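Local structure of protein (hemoglobin) (Mustelus griseus, 1GCW) at residues Y24-L29 with K54-G59. The protein carries oxygen on its heme from the gills to the peripheral tissues, as the alpha subunit of a hemoglobin tetramer. Numbering follows the deposited sequence.
Sequences YGAECL and KVQVHG. With HEM (protoporphyrin IX containing Fe), chain E; CMO (carbon monoxide), chain F.
Gly25 and Gly59 meet backbone to backbone, their CA atoms 3.5 Å apart, where helix 21-35 crosses helix 53-70, the B and E helices of the globin fold. The short segments approach to 7.1 Å between axes, with 112° between their N-to-C directions, a closeness that depends on both glycines: a CB on either would point into the other helix and clash with its main chain. A CA-H...O contact runs from Gly25 CA to Gly59 O, 3.3 Å long with 154° at the hydrogen.

Apolar contacts flank the glycines. Ala26 CB lies against Gln56 CG at 3.8 Å and faces Val55 CG1. With chi1 at 172° that methyl swings away from the backbone N of Val55, which lays it against Ala26 O and Leu29 CB. Leu29 CD1 lies 3.8 Å from Val55 O, equally near Gly59 N, and at the edge of the His58 ring, close to its plane; Leu29 CD2 comes within 4.1 Å of the carbon monoxide oxygen.

Toward the heme, His58, the distal histidine and predicted oxygen-binding residue, holds ND1 3.6 Å obliquely from the ligand oxygen, while its CE1 and NE2 side meets heme CHA in the ring plane, each atom 3.6 Å away. Shortening His58 to an alanine would probably leave the ligand oxygen and the heme edge without their imidazole neighbour and open a gap between Leu29 CD1 and the heme. Joined mainly by carbon contacts, the helices owe their closeness to shape, and the glycine crossing probably helps to set Leu29 and His58 on the distal side of the heme.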
loop_
_atom_site.group_PDB
_atom_site.type_symbol
_atom_site.label_atom_id
_atom_site.label_comp_id
_atom_site.label_asym_id
_atom_site.label_seq_id
_atom_site.Cartn_x
_atom_site.Cartn_y
_atom_site.Cartn_z
ATOM N N TYR A 24 -11.789 -23.385 -8.691
ATOM C CA TYR A 24 -11.179 -22.482 -7.727
ATOM C C TYR A 24 -10.904 -21.128 -8.353
ATOM O O TYR A 24 -11.261 -20.091 -7.790
ATOM C CB TYR A 24 -9.874 -23.071 -7.199
ATOM C CG TYR A 24 -10.089 -24.207 -6.253
ATOM C CD1 TYR A 24 -10.695 -24.001 -5.018
ATOM C CD2 TYR A 24 -9.698 -25.495 -6.589
ATOM C CE1 TYR A 24 -10.909 -25.057 -4.134
ATOM C CE2 TYR A 24 -9.903 -26.559 -5.721
ATOM C CZ TYR A 24 -10.509 -26.334 -4.494
ATOM O OH TYR A 24 -10.716 -27.389 -3.631
ATOM N N GLY A 25 -10.266 -21.138 -9.519
ATOM C CA GLY A 25 -9.941 -19.896 -10.201
ATOM C C GLY A 25 -11.139 -19.000 -10.415
ATOM O O GLY A 25 -11.061 -17.790 -10.202
ATOM N N ALA A 26 -12.254 -19.589 -10.836
ATOM C CA ALA A 26 -13.472 -18.825 -11.081
ATOM C C ALA A 26 -13.945 -18.135 -9.806
ATOM O O ALA A 26 -14.384 -16.984 -9.837
ATOM C CB ALA A 26 -14.564 -19.744 -11.625
ATOM N N GLU A 27 -13.853 -18.835 -8.680
ATOM C CA GLU A 27 -14.273 -18.257 -7.403
ATOM C C GLU A 27 -13.367 -17.101 -6.993
ATOM O O GLU A 27 -13.846 -16.044 -6.584
ATOM C CB GLU A 27 -14.269 -19.318 -6.304
ATOM C CG GLU A 27 -15.043 -18.869 -5.078
ATOM C CD GLU A 27 -14.991 -19.869 -3.951
ATOM O OE1 GLU A 27 -15.090 -21.084 -4.231
ATOM O OE2 GLU A 27 -14.851 -19.436 -2.785
ATOM N N CYS A 28 -12.057 -17.310 -7.103
ATOM C CA CYS A 28 -11.074 -16.285 -6.765
ATOM C C CYS A 28 -11.361 -14.988 -7.501
ATOM O O CYS A 28 -11.423 -13.920 -6.891
ATOM C CB CYS A 28 -9.670 -16.749 -7.146
ATOM S SG CYS A 28 -9.057 -18.058 -6.091
ATOM N N LEU A 29 -11.519 -15.085 -8.822
ATOM C CA LEU A 29 -11.794 -13.903 -9.643
ATOM C C LEU A 29 -13.157 -13.313 -9.316
ATOM O O LEU A 29 -13.296 -12.099 -9.222
ATOM C CB LEU A 29 -11.721 -14.254 -11.129
ATOM C CG LEU A 29 -10.323 -14.594 -11.658
ATOM C CD1 LEU A 29 -10.431 -15.009 -13.116
ATOM C CD2 LEU A 29 -9.392 -13.393 -11.507
ATOM N N LYS A 54 -16.183 -17.242 -19.481
ATOM C CA LYS A 54 -14.836 -16.720 -19.659
ATOM C C LYS A 54 -14.107 -16.638 -18.332
ATOM O O LYS A 54 -12.905 -16.879 -18.261
ATOM C CB LYS A 54 -14.886 -15.345 -20.328
ATOM C CG LYS A 54 -14.683 -15.387 -21.842
ATOM C CD LYS A 54 -15.559 -14.371 -22.577
ATOM C CE LYS A 54 -15.331 -14.431 -24.095
ATOM N NZ LYS A 54 -15.622 -13.141 -24.802
ATOM N N VAL A 55 -14.845 -16.305 -17.278
ATOM C CA VAL A 55 -14.273 -16.202 -15.943
ATOM C C VAL A 55 -13.672 -17.538 -15.517
ATOM O O VAL A 55 -12.620 -17.587 -14.884
ATOM C CB VAL A 55 -15.350 -15.796 -14.917
ATOM C CG1 VAL A 55 -14.799 -15.891 -13.506
ATOM C CG2 VAL A 55 -15.830 -14.392 -15.209
ATOM N N GLN A 56 -14.342 -18.625 -15.878
ATOM C CA GLN A 56 -13.880 -19.946 -15.507
ATOM C C GLN A 56 -12.605 -20.379 -16.231
ATOM O O GLN A 56 -11.679 -20.895 -15.611
ATOM C CB GLN A 56 -15.000 -20.966 -15.740
ATOM C CG GLN A 56 -16.243 -20.692 -14.890
ATOM C CD GLN A 56 -17.458 -21.520 -15.284
ATOM O OE1 GLN A 56 -18.545 -21.331 -14.738
ATOM N NE2 GLN A 56 -17.282 -22.437 -16.233
ATOM N N VAL A 57 -12.555 -20.174 -17.542
ATOM C CA VAL A 57 -11.378 -20.565 -18.312
ATOM C C VAL A 57 -10.158 -19.822 -17.778
ATOM O O VAL A 57 -9.125 -20.424 -17.503
ATOM C CB VAL A 57 -11.550 -20.251 -19.828
ATOM C CG1 VAL A 57 -10.230 -20.434 -20.560
ATOM C CG2 VAL A 57 -12.594 -21.165 -20.430
ATOM N N HIS A 58 -10.289 -18.511 -17.628
ATOM C CA HIS A 58 -9.189 -17.704 -17.114
ATOM C C HIS A 58 -8.808 -18.124 -15.698
ATOM O O HIS A 58 -7.623 -18.233 -15.379
ATOM C CB HIS A 58 -9.565 -16.225 -17.126
ATOM C CG HIS A 58 -8.262 -15.502 -17.412
ATOM N ND1 HIS A 58 -7.773 -14.518 -16.554
ATOM C CD2 HIS A 58 -7.455 -15.715 -18.551
ATOM C CE1 HIS A 58 -6.702 -14.128 -17.222
ATOM N NE2 HIS A 58 -6.469 -14.764 -18.321
ATOM N N GLY A 59 -9.817 -18.353 -14.858
ATOM C CA GLY A 59 -9.572 -18.770 -13.493
ATOM C C GLY A 59 -8.680 -19.988 -13.489
ATOM O O GLY A 59 -7.757 -20.090 -12.683
HETATM C CHA HEM E . -3.409 -12.927 -17.802
HETATM C CHB HEM E . -1.727 -15.305 -13.892
HETATM C CHC HEM E . -2.646 -11.365 -11.263
HETATM C CHD HEM E . -4.891 -9.219 -15.052
HETATM C C1A HEM E . -2.884 -13.917 -16.920
HETATM C C2A HEM E . -2.450 -15.244 -17.338
HETATM C C3A HEM E . -1.993 -15.894 -16.239
HETATM C C4A HEM E . -2.166 -14.989 -15.138
HETATM C CMA HEM E . -1.423 -17.304 -16.187
HETATM C CAA HEM E . -2.509 -15.805 -18.749
HETATM C CBA HEM E . -1.210 -15.494 -19.468
HETATM C CGA HEM E . -1.271 -15.819 -20.941
HETATM O O1A HEM E . -1.450 -14.881 -21.744
HETATM O O2A HEM E . -1.138 -17.010 -21.292
HETATM C C1B HEM E . -1.844 -14.417 -12.874
HETATM C C2B HEM E . -1.383 -14.735 -11.541
HETATM C C3B HEM E . -1.616 -13.650 -10.742
HETATM C C4B HEM E . -2.202 -12.619 -11.658
HETATM C CMB HEM E . -0.793 -16.085 -11.066
HETATM C CAB HEM E . -1.337 -13.692 -9.349
HETATM C CBB HEM E . -1.638 -12.739 -8.370
HETATM C C1C HEM E . -3.366 -10.473 -12.070
HETATM C C2C HEM E . -4.000 -9.266 -11.553
HETATM C C3C HEM E . -4.667 -8.715 -12.611
HETATM C C4C HEM E . -4.427 -9.542 -13.770
HETATM C CMC HEM E . -4.016 -8.708 -10.118
HETATM C CAC HEM E . -5.504 -7.593 -12.591
HETATM C CBC HEM E . -6.549 -7.363 -11.687
HETATM C C1D HEM E . -4.689 -10.078 -16.106
HETATM C C2D HEM E . -5.202 -9.818 -17.423
HETATM C C3D HEM E . -4.701 -10.814 -18.179
HETATM C C4D HEM E . -3.942 -11.705 -17.370
HETATM C CMD HEM E . -6.125 -8.661 -17.827
HETATM C CAD HEM E . -4.915 -10.990 -19.647
HETATM C CBD HEM E . -6.128 -11.879 -19.817
HETATM C CGD HEM E . -6.537 -12.011 -21.260
HETATM O O1D HEM E . -7.568 -11.421 -21.628
HETATM O O2D HEM E . -5.827 -12.699 -22.022
HETATM N NA HEM E . -2.733 -13.772 -15.531
HETATM N NB HEM E . -2.357 -13.130 -12.966
HETATM N NC HEM E . -3.672 -10.667 -13.438
HETATM N ND HEM E . -3.962 -11.269 -16.066
HETATM FE FE HEM E . -3.193 -12.213 -14.540
HETATM C C CMO F . -4.909 -12.923 -14.056
HETATM O O CMO F . -5.936 -13.238 -13.754
#